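Local coordinates for cephalosporin acylase (Bacillus halodurans, PDB 2NLZ), which probably hydrolyses or transfers amide-linked acyl groups, as related Ntn hydrolases do, at residues Y297-F308 with P469-V479. The protein carries 1 engineered substitution. Numbering follows the deposited sequence.
Sequences YHKQIEAMKLAF and PRWQWTNGKQV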
loop_
_atom_site.group_PDB
_atom_site.type_symbol
_atom_site.label_atom_id
_atom_site.label_comp_id
_atom_site.label_asym_id
_atom_site.label_seq_id
_atom_site.Cartn_x
_atom_site.Cartn_y
_atom_site.Cartn_z
ATOM N N TYR D 297 -1.806 4.731 -20.125
ATOM C CA TYR D 297 -1.675 3.277 -20.303
ATOM C C TYR D 297 -2.435 2.797 -21.531
ATOM O O TYR D 297 -1.941 1.955 -22.267
ATOM C CB TYR D 297 -2.107 2.486 -19.060
ATOM C CG TYR D 297 -1.129 2.570 -17.904
ATOM C CD1 TYR D 297 0.080 1.857 -17.924
ATOM C CD2 TYR D 297 -1.412 3.352 -16.778
ATOM C CE1 TYR D 297 0.996 1.939 -16.857
ATOM C CE2 TYR D 297 -0.513 3.438 -15.707
ATOM C CZ TYR D 297 0.689 2.729 -15.749
ATOM O OH TYR D 297 1.567 2.814 -14.682
ATOM N N HIS D 298 -3.617 3.363 -21.765
ATOM C CA HIS D 298 -4.419 2.991 -22.932
ATOM C C HIS D 298 -3.669 3.218 -24.234
ATOM O O HIS D 298 -3.510 2.285 -25.033
ATOM C CB HIS D 298 -5.744 3.749 -22.957
ATOM C CG HIS D 298 -6.641 3.366 -24.095
ATOM N ND1 HIS D 298 -7.214 2.117 -24.206
ATOM C CD2 HIS D 298 -7.081 4.078 -25.160
ATOM C CE1 HIS D 298 -7.963 2.071 -25.294
ATOM N NE2 HIS D 298 -7.894 3.248 -25.895
ATOM N N LYS D 299 -3.201 4.450 -24.434
ATOM C CA LYS D 299 -2.443 4.789 -25.638
ATOM C C LYS D 299 -1.167 3.937 -25.765
ATOM O O LYS D 299 -0.885 3.419 -26.850
ATOM C CB LYS D 299 -2.144 6.288 -25.693
ATOM C CG LYS D 299 -3.382 7.150 -25.907
ATOM C CD LYS D 299 -3.114 8.601 -25.518
ATOM C CE LYS D 299 -4.320 9.479 -25.780
ATOM N NZ LYS D 299 -4.076 10.851 -25.263
ATOM N N GLN D 300 -0.427 3.773 -24.662
ATOM C CA GLN D 300 0.719 2.862 -24.630
ATOM C C GLN D 300 0.315 1.520 -25.214
ATOM O O GLN D 300 0.815 1.134 -26.267
ATOM C CB GLN D 300 1.235 2.635 -23.200
ATOM C CG GLN D 300 2.067 3.752 -22.613
ATOM C CD GLN D 300 2.649 3.410 -21.245
ATOM O OE1 GLN D 300 1.933 2.978 -20.354
ATOM N NE2 GLN D 300 3.951 3.621 -21.074
ATOM N N ILE D 301 -0.611 0.841 -24.532
ATOM C CA ILE D 301 -1.065 -0.522 -24.876
ATOM C C ILE D 301 -1.620 -0.636 -26.309
ATOM O O ILE D 301 -1.304 -1.585 -27.031
ATOM C CB ILE D 301 -2.104 -1.063 -23.830
ATOM C CG1 ILE D 301 -1.452 -1.245 -22.462
ATOM C CG2 ILE D 301 -2.703 -2.395 -24.249
ATOM C CD1 ILE D 301 -2.435 -1.247 -21.302
ATOM N N GLU D 302 -2.416 0.344 -26.730
ATOM C CA GLU D 302 -2.960 0.322 -28.088
ATOM C C GLU D 302 -1.901 0.451 -29.178
ATOM O O GLU D 302 -1.911 -0.322 -30.136
ATOM C CB GLU D 302 -4.039 1.381 -28.259
ATOM C CG GLU D 302 -5.265 1.159 -27.385
ATOM C CD GLU D 302 -6.093 -0.056 -27.783
ATOM O OE1 GLU D 302 -5.678 -1.208 -27.508
ATOM O OE2 GLU D 302 -7.184 0.155 -28.353
ATOM N N ALA D 303 -0.991 1.415 -29.012
ATOM C CA ALA D 303 0.124 1.639 -29.943
ATOM C C ALA D 303 1.010 0.409 -30.052
ATOM O O ALA D 303 1.372 -0.028 -31.151
ATOM C CB ALA D 303 0.952 2.852 -29.516
ATOM N N MET D 304 1.345 -0.154 -28.898
ATOM C CA MET D 304 2.150 -1.360 -28.852
ATOM C C MET D 304 1.480 -2.458 -29.652
ATOM O O MET D 304 2.126 -3.112 -30.465
ATOM C CB MET D 304 2.396 -1.807 -27.404
ATOM C CG MET D 304 3.250 -3.070 -27.252
ATOM S SD MET D 304 4.717 -3.110 -28.309
ATOM C CE MET D 304 5.692 -1.774 -27.623
ATOM N N LYS D 305 0.182 -2.633 -29.429
ATOM C CA LYS D 305 -0.584 -3.670 -30.099
ATOM C C LYS D 305 -0.466 -3.581 -31.608
ATOM O O LYS D 305 -0.135 -4.571 -32.249
ATOM C CB LYS D 305 -2.048 -3.643 -29.658
ATOM C CG LYS D 305 -2.309 -4.461 -28.406
ATOM C CD LYS D 305 -3.526 -3.965 -27.652
ATOM C CE LYS D 305 -4.822 -4.353 -28.342
ATOM N NZ LYS D 305 -5.997 -3.707 -27.686
ATOM N N LEU D 306 -0.697 -2.397 -32.167
ATOM C CA LEU D 306 -0.659 -2.227 -33.621
ATOM C C LEU D 306 0.718 -2.529 -34.205
ATOM O O LEU D 306 0.838 -3.229 -35.209
ATOM C CB LEU D 306 -1.112 -0.823 -34.013
ATOM C CG LEU D 306 -2.537 -0.456 -33.577
ATOM C CD1 LEU D 306 -2.695 1.060 -33.433
ATOM C CD2 LEU D 306 -3.590 -1.059 -34.526
ATOM N N ALA D 307 1.746 -2.016 -33.537
ATOM C CA ALA D 307 3.124 -2.213 -33.938
ATOM C C ALA D 307 3.557 -3.675 -33.874
ATOM O O ALA D 307 4.332 -4.138 -34.718
ATOM C CB ALA D 307 4.036 -1.356 -33.070
ATOM N N PHE D 308 3.065 -4.400 -32.875
ATOM C CA PHE D 308 3.529 -5.759 -32.649
ATOM C C PHE D 308 3.015 -6.719 -33.718
ATOM O O PHE D 308 3.737 -7.631 -34.136
ATOM C CB PHE D 308 3.157 -6.251 -31.249
ATOM C CG PHE D 308 4.250 -7.031 -30.569
ATOM C CD1 PHE D 308 4.850 -8.116 -31.193
ATOM C CD2 PHE D 308 4.673 -6.681 -29.292
ATOM C CE1 PHE D 308 5.868 -8.840 -30.563
ATOM C CE2 PHE D 308 5.690 -7.399 -28.645
ATOM C CZ PHE D 308 6.290 -8.478 -29.290
ATOM N N PRO D 469 5.621 -0.452 -12.095
ATOM C CA PRO D 469 4.771 -1.601 -12.428
ATOM C C PRO D 469 4.610 -1.742 -13.928
ATOM O O PRO D 469 4.623 -0.737 -14.644
ATOM C CB PRO D 469 3.428 -1.252 -11.783
ATOM C CG PRO D 469 3.473 0.244 -11.568
ATOM C CD PRO D 469 4.904 0.539 -11.271
ATOM N N ARG D 470 4.468 -2.976 -14.395
ATOM C CA ARG D 470 4.521 -3.248 -15.821
ATOM C C ARG D 470 3.285 -3.928 -16.355
ATOM O O ARG D 470 2.644 -4.711 -15.669
ATOM C CB ARG D 470 5.756 -4.078 -16.168
ATOM C CG ARG D 470 7.066 -3.300 -16.055
ATOM C CD ARG D 470 8.258 -4.222 -16.159
ATOM N NE ARG D 470 9.480 -3.602 -15.663
ATOM C CZ ARG D 470 10.572 -4.276 -15.297
ATOM N NH1 ARG D 470 10.592 -5.605 -15.370
ATOM N NH2 ARG D 470 11.647 -3.619 -14.849
ATOM N N TRP D 471 2.959 -3.608 -17.598
ATOM C CA TRP D 471 1.923 -4.308 -18.327
ATOM C C TRP D 471 2.559 -5.038 -19.500
ATOM O O TRP D 471 3.655 -4.671 -19.940
ATOM C CB TRP D 471 0.881 -3.315 -18.842
ATOM C CG TRP D 471 1.490 -2.219 -19.643
ATOM C CD1 TRP D 471 1.869 -0.983 -19.191
ATOM C CD2 TRP D 471 1.815 -2.257 -21.039
ATOM N NE1 TRP D 471 2.406 -0.254 -20.222
ATOM C CE2 TRP D 471 2.386 -1.015 -21.364
ATOM C CE3 TRP D 471 1.677 -3.221 -22.041
ATOM C CZ2 TRP D 471 2.822 -0.715 -22.649
ATOM C CZ3 TRP D 471 2.119 -2.922 -23.321
ATOM C CH2 TRP D 471 2.681 -1.682 -23.613
ATOM N N GLN D 472 1.874 -6.068 -20.001
ATOM C CA GLN D 472 2.243 -6.677 -21.277
ATOM C C GLN D 472 1.074 -7.300 -22.020
ATOM O O GLN D 472 0.284 -8.039 -21.440
ATOM C CB GLN D 472 3.398 -7.671 -21.137
ATOM C CG GLN D 472 3.088 -8.995 -20.488
ATOM C CD GLN D 472 4.214 -9.981 -20.703
ATOM O OE1 GLN D 472 4.689 -10.163 -21.828
ATOM N NE2 GLN D 472 4.660 -10.613 -19.625
ATOM N N TRP D 473 0.973 -6.980 -23.309
ATOM C CA TRP D 473 -0.057 -7.536 -24.188
ATOM C C TRP D 473 0.340 -8.928 -24.688
ATOM O O TRP D 473 1.493 -9.151 -25.043
ATOM C CB TRP D 473 -0.278 -6.592 -25.373
ATOM C CG TRP D 473 -0.989 -7.208 -26.514
ATOM C CD1 TRP D 473 -2.328 -7.344 -26.659
ATOM C CD2 TRP D 473 -0.397 -7.779 -27.676
ATOM N NE1 TRP D 473 -2.618 -7.961 -27.845
ATOM C CE2 TRP D 473 -1.446 -8.243 -28.490
ATOM C CE3 TRP D 473 0.919 -7.950 -28.106
ATOM C CZ2 TRP D 473 -1.221 -8.866 -29.715
ATOM C CZ3 TRP D 473 1.142 -8.568 -29.326
ATOM C CH2 TRP D 473 0.076 -9.020 -30.115
ATOM N N THR D 474 -0.618 -9.854 -24.727
ATOM C CA THR D 474 -0.363 -11.210 -25.238
ATOM C C THR D 474 -1.137 -11.569 -26.516
ATOM O O THR D 474 -0.529 -11.739 -27.573
ATOM C CB THR D 474 -0.633 -12.309 -24.174
ATOM O OG1 THR D 474 -2.002 -12.247 -23.742
ATOM C CG2 THR D 474 0.302 -12.160 -22.979
ATOM N N ASN D 475 -2.468 -11.688 -26.415
ATOM C CA ASN D 475 -3.282 -12.287 -27.480
ATOM C C ASN D 475 -3.976 -11.298 -28.385
ATOM O O ASN D 475 -3.516 -11.022 -29.486
ATOM C CB ASN D 475 -4.334 -13.234 -26.901
ATOM C CG ASN D 475 -3.778 -14.597 -26.580
ATOM O OD1 ASN D 475 -2.708 -14.973 -27.062
ATOM N ND2 ASN D 475 -4.505 -15.356 -25.762
ATOM N N GLY D 476 -5.110 -10.789 -27.936
ATOM C CA GLY D 476 -5.913 -9.917 -28.770
ATOM C C GLY D 476 -6.214 -8.681 -27.967
ATOM O O GLY D 476 -5.568 -7.642 -28.131
ATOM N N LYS D 477 -7.194 -8.807 -27.080
ATOM C CA LYS D 477 -7.498 -7.752 -26.141
ATOM C C LYS D 477 -6.853 -8.073 -24.786
ATOM O O LYS D 477 -6.959 -7.302 -23.831
ATOM C CB LYS D 477 -9.013 -7.567 -26.030
ATOM C CG LYS D 477 -9.708 -7.225 -27.349
ATOM C CD LYS D 477 -11.139 -6.754 -27.111
ATOM C CE LYS D 477 -11.831 -6.356 -28.406
ATOM N NZ LYS D 477 -13.089 -5.620 -28.121
ATOM N N GLN D 478 -6.157 -9.209 -24.738
ATOM C CA GLN D 478 -5.512 -9.719 -23.523
ATOM C C GLN D 478 -4.254 -8.950 -23.118
ATOM O O GLN D 478 -3.281 -8.893 -23.867
ATOM C CB GLN D 478 -5.159 -11.194 -23.716
ATOM C CG GLN D 478 -6.298 -12.161 -23.444
ATOM C CD GLN D 478 -6.454 -12.483 -21.965
ATOM O OE1 GLN D 478 -7.573 -12.628 -21.471
ATOM N NE2 GLN D 478 -5.330 -12.594 -21.252
ATOM N N VAL D 479 -4.276 -8.364 -21.922
ATOM C CA VAL D 479 -3.119 -7.653 -21.375
ATOM C C VAL D 479 -2.895 -8.101 -19.941
ATOM O O VAL D 479 -3.781 -7.943 -19.097
ATOM C CB VAL D 479 -3.326 -6.123 -21.354
ATOM C CG1 VAL D 479 -2.143 -5.448 -20.729
ATOM C CG2 VAL D 479 -3.549 -5.586 -22.737
HETATM O O HOH W 1 -6.048 -4.807 -25.198
#
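With CG set between its backbone N and carbonyl carbon (chi1 54°), Trp471 lays its indole against helix 297-308, where Ile301 CG1, anti to its own carbonyl carbon, comes over one face, 3.8 Å from the centroid of the six-membered ring. Round the same indole, Met304 CB meets CH2 at the edge, and Tyr297 brings its rim to the rim of the five-membered ring, the planes at 88°. Trp471 NE1 donates to Gln300 OE1 (3.3 Å), a bent bond in which the donor stands above the amide plane. Replacing Trp471 by alanine is likely to open a gap beside Ile301 and Met304 and leave Gln300 OE1 without this donor. The contact seats helix 294-314 on the hairpin of strands 471-473 and 478-481, part of a small three-stranded mixed sheet in this gamma-glutamyltranspeptidase-like chain; from the second strand Val479 CG2 reaches Ile301 CG2 at 3.6 Å. Farther along, Lys305 crosses Trp473 at about a right angle, CG 3.5 Å from the centroid of the five-membered ring, while Phe308 CB packs on Trp473 CZ3. Trp473 NE1 bonds Gly476 O (3.0 Å), tying the indole to the hairpin turn. Lys305 NZ forms a salt bridge with Glu302, bonds Leu346 O, and reaches Lys477 O through a water lying 2.7 Å from NZ.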